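Local coordinates for protein serpin-ZX (Arabidopsis thaliana, PDB 3LE2) that inhibits metacaspase-9 and the cysteine protease RD21A, using a reactive centre loop that is cleaved and bound covalently by the target, and so restrains programmed cell death, at residues A[38-43]-A[327-332]; A[43-48]-A[61-66]; A[47-52]-A[70-75]. All coordinates share one frame; numbering follows the deposited sequence.

Contact 1 (A[38-43]-A[327-332]); sequences ASINVV and IFHKAC
S39, I40 and V43 of helix 37-49 pack on I327 and H329 of strand 326-335 in a buried helix-on-strand contact. In serpin terms this is the shutter region. The helix lies under the place where two central strands, 167-176 and 326-335, run side by side. Over these segments helix and strand run nearly antiparallel, at 158°, with their axes 9.8 Å apart. H329 CB points to the helix, and with CG anti to the backbone N (chi1 178°) the imidazole leans forward along the strand. There I40 CD1 comes over one face of the ring in a CH-pi contact, 4.3 Å from the centroid and displaced toward the CG side. The two side chains cross at about a right angle. S39 CB comes obliquely to H329 CE1 at 3.7 Å. Further along, the V43 CG1 methyl meets the I327 CG2 methyl at 3.9 Å, and these two chains slide past each other in opposite directions. No hydrogen bond joins the segments. H329 NE2 pairs with the backbone N of S36, S39 OG with S36 OG, and H329 ND1 weakly with N171 OD1 on the adjacent strand. NE2 therefore acts as an acceptor, which is consistent with a proton on ND1. Through the S36 N bond and the apolar packing, one buried histidine ties the strand to the start of the helix; the hold at ND1 is only weak.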
loop_
_atom_site.group_PDB
_atom_site.type_symbol
_atom_site.label_atom_id
_atom_site.label_comp_id
_atom_site.label_asym_id
_atom_site.label_seq_id
_atom_site.Cartn_x
_atom_site.Cartn_y
_atom_site.Cartn_z
ATOM N N ALA A 38 3.242 1.410 3.763
ATOM C CA ALA A 38 3.742 0.798 4.981
ATOM C C ALA A 38 4.956 -0.074 4.713
ATOM O O ALA A 38 5.965 0.042 5.406
ATOM C CB ALA A 38 2.651 -0.016 5.646
ATOM N N SER A 39 4.861 -0.945 3.707
ATOM C CA SER A 39 5.977 -1.815 3.333
ATOM C C SER A 39 7.174 -1.022 2.828
ATOM O O SER A 39 8.328 -1.374 3.093
ATOM C CB SER A 39 5.556 -2.806 2.245
ATOM O OG SER A 39 4.341 -3.427 2.595
ATOM N N ILE A 40 6.910 0.024 2.061
ATOM C CA ILE A 40 8.005 0.845 1.573
ATOM C C ILE A 40 8.724 1.451 2.772
ATOM O O ILE A 40 9.956 1.465 2.836
ATOM C CB ILE A 40 7.507 1.999 0.683
ATOM C CG1 ILE A 40 6.775 1.463 -0.551
ATOM C CG2 ILE A 40 8.687 2.881 0.261
ATOM C CD1 ILE A 40 7.687 0.768 -1.500
ATOM N N ASN A 41 7.939 1.965 3.714
ATOM C CA ASN A 41 8.486 2.652 4.885
ATOM C C ASN A 41 9.203 1.694 5.825
ATOM O O ASN A 41 10.137 2.094 6.525
ATOM C CB ASN A 41 7.398 3.454 5.617
ATOM C CG ASN A 41 6.966 4.688 4.831
ATOM O OD1 ASN A 41 7.588 5.039 3.826
ATOM N ND2 ASN A 41 5.915 5.350 5.285
ATOM N N VAL A 42 8.770 0.431 5.817
ATOM C CA VAL A 42 9.488 -0.646 6.511
ATOM C C VAL A 42 10.898 -0.857 5.932
ATOM O O VAL A 42 11.860 -1.035 6.674
ATOM C CB VAL A 42 8.727 -1.973 6.443
ATOM C CG1 VAL A 42 9.670 -3.140 6.732
ATOM C CG2 VAL A 42 7.545 -1.973 7.406
ATOM N N VAL A 43 11.017 -0.828 4.608
ATOM C CA VAL A 43 12.332 -0.908 3.975
ATOM C C VAL A 43 13.220 0.295 4.326
ATOM O O VAL A 43 14.392 0.132 4.690
ATOM C CB VAL A 43 12.230 -1.031 2.440
ATOM C CG1 VAL A 43 13.617 -1.079 1.834
ATOM C CG2 VAL A 43 11.455 -2.276 2.063
ATOM N N ILE A 327 15.075 -1.101 -4.714
ATOM C CA ILE A 327 14.066 -1.496 -3.750
ATOM C C ILE A 327 12.884 -2.034 -4.535
ATOM O O ILE A 327 12.049 -1.274 -5.038
ATOM C CB ILE A 327 13.636 -0.338 -2.835
ATOM C CG1 ILE A 327 14.844 0.198 -2.055
ATOM C CG2 ILE A 327 12.525 -0.790 -1.885
ATOM C CD1 ILE A 327 14.564 1.527 -1.336
ATOM N N PHE A 328 12.837 -3.360 -4.638
ATOM C CA PHE A 328 11.803 -4.061 -5.401
ATOM C C PHE A 328 10.548 -4.295 -4.566
ATOM O O PHE A 328 10.608 -4.914 -3.497
ATOM C CB PHE A 328 12.352 -5.390 -5.928
ATOM C CG PHE A 328 13.471 -5.233 -6.929
ATOM C CD1 PHE A 328 14.781 -5.566 -6.592
ATOM C CD2 PHE A 328 13.211 -4.744 -8.212
ATOM C CE1 PHE A 328 15.826 -5.438 -7.532
ATOM C CE2 PHE A 328 14.242 -4.600 -9.147
ATOM C CZ PHE A 328 15.552 -4.947 -8.806
ATOM N N HIS A 329 9.414 -3.794 -5.050
ATOM C CA HIS A 329 8.153 -3.929 -4.322
ATOM C C HIS A 329 7.042 -4.497 -5.192
ATOM O O HIS A 329 6.885 -4.129 -6.358
ATOM C CB HIS A 329 7.707 -2.579 -3.729
ATOM C CG HIS A 329 6.390 -2.635 -3.014
ATOM N ND1 HIS A 329 6.219 -3.297 -1.814
ATOM C CD2 HIS A 329 5.181 -2.099 -3.322
ATOM C CE1 HIS A 329 4.961 -3.181 -1.424
ATOM N NE2 HIS A 329 4.312 -2.455 -2.316
ATOM N N LYS A 330 6.259 -5.387 -4.605
ATOM C CA LYS A 330 5.123 -5.951 -5.295
ATOM C C LYS A 330 3.905 -6.005 -4.378
ATOM O O LYS A 330 4.011 -6.339 -3.188
ATOM C CB LYS A 330 5.453 -7.354 -5.813
ATOM C CG LYS A 330 4.313 -8.031 -6.598
ATOM C CD LYS A 330 4.392 -7.750 -8.094
ATOM C CE LYS A 330 4.084 -9.007 -8.896
ATOM N NZ LYS A 330 4.553 -8.922 -10.304
ATOM N N ALA A 331 2.755 -5.691 -4.965
ATOM C CA ALA A 331 1.489 -5.678 -4.281
ATOM C C ALA A 331 0.416 -6.153 -5.250
ATOM O O ALA A 331 0.587 -6.075 -6.467
ATOM C CB ALA A 331 1.186 -4.265 -3.825
ATOM N N CYS A 332 -0.697 -6.645 -4.723
ATOM C CA CYS A 332 -1.839 -6.962 -5.578
ATOM C C CYS A 332 -3.136 -6.609 -4.855
ATOM O O CYS A 332 -3.168 -6.523 -3.629
ATOM C CB CYS A 332 -1.845 -8.439 -5.968
ATOM S SG CYS A 332 -2.136 -9.488 -4.555
#

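Contact 2 (A[43-48]-A[61-66]); sequences VLSIIA and SFLKFS
L44 and S45 of helix 37-49 meet F62 and L63 at the end of helix 54-63 in a mainly apolar contact. The aliphatic part centres on one methyl, L63 CD1. It lies 3.8 Å from L44 CB and equally near two atoms of S45, the backbone N and OG. The methyl sits between the L44 and S45 side chains, against the backbone N that joins the two residues. The L63 chain is extended at its second torsion (chi2 174°), which carries CD1 forward to the helix. The aromatic part is the F62 ring. L44 CD1 approaches it obliquely, 3.7 Å from CE2 and only slightly farther from CD2. L63 CD2 lies at the edge of the same ring, in its plane, so the two methyls of L63 serve different neighbours. Polar groups add no hydrogen bond across the contact. S45 OG is paired one turn back with N41 O, which fits its place beside a methyl. Past L63 the chain leaves the helix at K64, with a positive phi of 72°. F65 then turns to L71 of helix 68-83, and L63 and S45 touch L71 too. L44 also packs on L299. The arrangement is plain helix-to-helix packing in the helical part of the serpin fold, where the last turn of a short helix is laid by its leucine and phenylalanine against the central helix beneath the main sheet.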
loop_
_atom_site.group_PDB
_atom_site.type_symbol
_atom_site.label_atom_id
_atom_site.label_comp_id
_atom_site.label_asym_id
_atom_site.label_seq_id
_atom_site.Cartn_x
_atom_site.Cartn_y
_atom_site.Cartn_z
ATOM N N VAL A 43 11.017 -0.828 4.608
ATOM C CA VAL A 43 12.332 -0.908 3.975
ATOM C C VAL A 43 13.220 0.295 4.326
ATOM O O VAL A 43 14.392 0.132 4.690
ATOM C CB VAL A 43 12.230 -1.031 2.440
ATOM C CG1 VAL A 43 13.617 -1.079 1.834
ATOM C CG2 VAL A 43 11.455 -2.276 2.063
ATOM N N LEU A 44 12.658 1.498 4.205
ATOM C CA LEU A 44 13.393 2.724 4.513
ATOM C C LEU A 44 13.854 2.758 5.976
ATOM O O LEU A 44 14.948 3.240 6.269
ATOM C CB LEU A 44 12.578 3.968 4.150
ATOM C CG LEU A 44 12.293 4.128 2.652
ATOM C CD1 LEU A 44 11.317 5.268 2.393
ATOM C CD2 LEU A 44 13.585 4.345 1.856
ATOM N N SER A 45 13.034 2.220 6.880
ATOM C CA SER A 45 13.432 2.062 8.287
ATOM C C SER A 45 14.632 1.108 8.441
ATOM O O SER A 45 15.553 1.372 9.211
ATOM C CB SER A 45 12.262 1.558 9.131
ATOM O OG SER A 45 11.163 2.452 9.081
ATOM N N ILE A 46 14.609 -0.002 7.709
ATOM C CA ILE A 46 15.742 -0.918 7.665
ATOM C C ILE A 46 17.016 -0.233 7.152
ATOM O O ILE A 46 18.100 -0.425 7.688
ATOM C CB ILE A 46 15.407 -2.149 6.810
ATOM C CG1 ILE A 46 14.324 -2.975 7.511
ATOM C CG2 ILE A 46 16.645 -2.991 6.587
ATOM C CD1 ILE A 46 13.773 -4.102 6.680
ATOM N N ILE A 47 16.875 0.593 6.125
ATOM C CA ILE A 47 18.017 1.300 5.564
ATOM C C ILE A 47 18.554 2.364 6.515
ATOM O O ILE A 47 19.765 2.549 6.648
ATOM C CB ILE A 47 17.645 1.972 4.239
ATOM C CG1 ILE A 47 17.261 0.914 3.207
ATOM C CG2 ILE A 47 18.790 2.849 3.746
ATOM C CD1 ILE A 47 16.621 1.484 1.961
ATOM N N ALA A 48 17.649 3.080 7.167
ATOM C CA ALA A 48 18.070 4.091 8.113
ATOM C C ALA A 48 18.932 3.432 9.179
ATOM O O ALA A 48 19.956 3.981 9.592
ATOM C CB ALA A 48 16.858 4.782 8.741
ATOM N N SER A 61 13.900 12.177 8.545
ATOM C CA SER A 61 12.989 13.285 8.286
ATOM C C SER A 61 11.924 12.891 7.271
ATOM O O SER A 61 10.800 13.388 7.318
ATOM C CB SER A 61 13.754 14.526 7.815
ATOM O OG SER A 61 14.650 14.973 8.824
ATOM N N PHE A 62 12.274 11.988 6.359
ATOM C CA PHE A 62 11.316 11.528 5.366
ATOM C C PHE A 62 10.216 10.711 6.033
ATOM O O PHE A 62 9.060 10.728 5.608
ATOM C CB PHE A 62 12.013 10.696 4.291
ATOM C CG PHE A 62 11.092 10.212 3.205
ATOM C CD1 PHE A 62 10.868 10.982 2.070
ATOM C CD2 PHE A 62 10.449 8.985 3.315
ATOM C CE1 PHE A 62 10.016 10.535 1.058
ATOM C CE2 PHE A 62 9.598 8.528 2.309
ATOM C CZ PHE A 62 9.381 9.307 1.180
ATOM N N LEU A 63 10.590 10.006 7.093
ATOM C CA LEU A 63 9.708 9.035 7.714
ATOM C C LEU A 63 8.985 9.588 8.930
ATOM O O LEU A 63 8.127 8.908 9.499
ATOM C CB LEU A 63 10.511 7.785 8.094
ATOM C CG LEU A 63 10.955 6.913 6.918
ATOM C CD1 LEU A 63 11.865 5.781 7.403
ATOM C CD2 LEU A 63 9.726 6.383 6.165
ATOM N N LYS A 64 9.361 10.806 9.336
ATOM C CA LYS A 64 8.669 11.583 10.387
ATOM C C LYS A 64 8.874 11.033 11.792
ATOM O O LYS A 64 7.964 11.064 12.618
ATOM C CB LYS A 64 7.164 11.714 10.101
ATOM C CG LYS A 64 6.817 12.123 8.665
ATOM C CD LYS A 64 7.469 13.450 8.270
ATOM C CE LYS A 64 7.184 13.764 6.801
ATOM N NZ LYS A 64 7.907 14.953 6.285
ATOM N N PHE A 65 10.064 10.511 12.048
ATOM C CA PHE A 65 10.422 10.030 13.375
ATOM C C PHE A 65 11.804 10.560 13.656
ATOM O O PHE A 65 12.584 10.773 12.729
ATOM C CB PHE A 65 10.430 8.496 13.428
ATOM C CG PHE A 65 9.058 7.875 13.479
ATOM C CD1 PHE A 65 8.454 7.583 14.699
ATOM C CD2 PHE A 65 8.374 7.578 12.316
ATOM C CE1 PHE A 65 7.187 7.003 14.754
ATOM C CE2 PHE A 65 7.110 6.997 12.369
ATOM C CZ PHE A 65 6.517 6.713 13.587
ATOM N N SER A 66 12.110 10.765 14.932
ATOM C CA SER A 66 13.345 11.440 15.326
ATOM C C SER A 66 14.583 10.546 15.384
ATOM O O SER A 66 15.694 11.022 15.155
ATOM C CB SER A 66 13.158 12.166 16.661
ATOM O OG SER A 66 12.437 13.371 16.479
#

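Contact 3 (A[47-52]-A[70-75]); sequences IAAGSA and QLNSFS
L71 has CG beside its backbone N (chi1 -75°) and is then extended (chi2 174°), a shape that sends CD1 out from helix 68-83 to the A48 methyl. N72 has a similar first torsion (chi1 -69°). Its CB does not aim at helix 37-49, but its amide end swings nearer, and OD1 comes beside the A49 methyl. These two pairs make up the whole contact. L71 CD1 and A48 CB touch at 3.9 Å, an ordinary apolar contact. N72 OD1 and A49 CB are looser at 4.2 Å, and this is packing and not a bond. The N72 oxygen instead takes part in a hydrogen bond with Y120 OH, which helps to place the amide.

The helix partner is finishing here. G50 N bonds to I47 O, three residues back, and S51 N bonds to A48 O at the same spacing, 3.0 Å. S51 OG joins it on A48 O at 2.8 Å. Both reach this carbonyl oxygen from the same face of its plane. The oxygen near the helix end is thus gripped twice by one residue, which ties the outgoing chain to the last turn.

Around the contact, helix 54-63 adds I59 against A48 and L60 against L71. L115 of helix 110-119 touches both A49 and N72. The end of helix 37-49 therefore has helices 54-63, 68-83 and 110-119 around it. On another side of the L71 turn F74 packs on helix 5-25, while I47 rests on F169 of strand 167-176.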
loop_
_atom_site.group_PDB
_atom_site.type_symbol
_atom_site.label_atom_id
_atom_site.label_comp_id
_atom_site.label_asym_id
_atom_site.label_seq_id
_atom_site.Cartn_x
_atom_site.Cartn_y
_atom_site.Cartn_z
ATOM N N ILE A 47 16.875 0.593 6.125
ATOM C CA ILE A 47 18.017 1.300 5.564
ATOM C C ILE A 47 18.554 2.364 6.515
ATOM O O ILE A 47 19.765 2.549 6.648
ATOM C CB ILE A 47 17.645 1.972 4.239
ATOM C CG1 ILE A 47 17.261 0.914 3.207
ATOM C CG2 ILE A 47 18.790 2.849 3.746
ATOM C CD1 ILE A 47 16.621 1.484 1.961
ATOM N N ALA A 48 17.649 3.080 7.167
ATOM C CA ALA A 48 18.070 4.091 8.113
ATOM C C ALA A 48 18.932 3.432 9.179
ATOM O O ALA A 48 19.956 3.981 9.592
ATOM C CB ALA A 48 16.858 4.782 8.741
ATOM N N ALA A 49 18.522 2.238 9.598
ATOM C CA ALA A 49 19.164 1.542 10.706
ATOM C C ALA A 49 20.599 1.129 10.379
ATOM O O ALA A 49 21.416 0.940 11.279
ATOM C CB ALA A 49 18.339 0.332 11.110
ATOM N N GLY A 50 20.900 0.983 9.094
ATOM C CA GLY A 50 22.233 0.603 8.663
ATOM C C GLY A 50 23.038 1.791 8.171
ATOM O O GLY A 50 24.062 1.634 7.525
ATOM N N SER A 51 22.568 2.993 8.479
ATOM C CA SER A 51 23.213 4.202 7.984
ATOM C C SER A 51 23.536 5.181 9.107
ATOM O O SER A 51 23.248 4.931 10.286
ATOM C CB SER A 51 22.315 4.896 6.963
ATOM O OG SER A 51 21.211 5.497 7.610
ATOM N N ALA A 52 24.133 6.301 8.730
ATOM C CA ALA A 52 24.340 7.391 9.675
ATOM C C ALA A 52 24.649 8.704 8.972
ATOM O O ALA A 52 24.736 8.776 7.740
ATOM C CB ALA A 52 25.440 7.044 10.662
ATOM N N GLN A 70 13.101 4.971 17.384
ATOM C CA GLN A 70 11.688 5.231 17.182
ATOM C C GLN A 70 11.191 4.446 15.973
ATOM O O GLN A 70 10.157 3.783 16.043
ATOM C CB GLN A 70 11.419 6.727 16.987
ATOM C CG GLN A 70 11.408 7.567 18.265
ATOM C CD GLN A 70 10.786 8.944 18.035
ATOM O OE1 GLN A 70 11.494 9.951 17.936
ATOM N NE2 GLN A 70 9.450 8.987 17.931
ATOM N N LEU A 71 11.924 4.508 14.864
ATOM C CA LEU A 71 11.513 3.740 13.697
ATOM C C LEU A 71 11.389 2.275 14.045
ATOM O O LEU A 71 10.342 1.668 13.803
ATOM C CB LEU A 71 12.487 3.906 12.547
ATOM C CG LEU A 71 12.401 5.232 11.813
ATOM C CD1 LEU A 71 13.535 5.331 10.778
ATOM C CD2 LEU A 71 11.025 5.383 11.175
ATOM N N ASN A 72 12.460 1.715 14.613
ATOM C CA ASN A 72 12.526 0.285 14.924
ATOM C C ASN A 72 11.294 -0.197 15.689
ATOM O O ASN A 72 10.696 -1.216 15.342
ATOM C CB ASN A 72 13.805 -0.051 15.707
ATOM C CG ASN A 72 15.071 0.082 14.861
ATOM O OD1 ASN A 72 15.018 0.107 13.624
ATOM N ND2 ASN A 72 16.221 0.157 15.528
ATOM N N SER A 73 10.916 0.566 16.714
ATOM C CA SER A 73 9.795 0.239 17.582
ATOM C C SER A 73 8.456 0.394 16.889
ATOM O O SER A 73 7.564 -0.432 17.065
ATOM C CB SER A 73 9.794 1.158 18.815
ATOM O OG SER A 73 11.039 1.129 19.480
ATOM N N PHE A 74 8.296 1.486 16.150
ATOM C CA PHE A 74 7.053 1.730 15.433
ATOM C C PHE A 74 6.809 0.544 14.506
ATOM O O PHE A 74 5.686 0.066 14.357
ATOM C CB PHE A 74 7.136 3.047 14.655
ATOM C CG PHE A 74 5.980 3.285 13.720
ATOM C CD1 PHE A 74 4.720 3.554 14.209
ATOM C CD2 PHE A 74 6.166 3.266 12.349
ATOM C CE1 PHE A 74 3.659 3.791 13.348
ATOM C CE2 PHE A 74 5.110 3.495 11.486
ATOM C CZ PHE A 74 3.855 3.759 11.984
ATOM N N SER A 75 7.882 0.042 13.914
ATOM C CA SER A 75 7.768 -1.111 13.043
ATOM C C SER A 75 7.309 -2.358 13.803
ATOM O O SER A 75 6.281 -2.951 13.471
ATOM C CB SER A 75 9.094 -1.374 12.341
ATOM O OG SER A 75 8.889 -2.227 11.232
#

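How the contacts relate
All three contacts use helix 37-49, taken in order from its start to its end. Contact 1 joins the helix to a central strand, while contacts 2 and 3 join it to two helices that follow each other in the chain. The centres of contacts 2 and 3 are about 6 Å apart. Their partner segments meet directly, with F65 CZ 3.5 Å from F74 CG. From the shared helix, S45 OG lies 3.6 Å from L71 CD2. Contact 1 is about 13 Å from contact 2 and 15 Å from contact 3, centre to centre. I327 CD1 of contact 1 packs at 3.9 Å on I47 CD1, in the helix shared with contacts 2 and 3. All three lie away from the reactive bond.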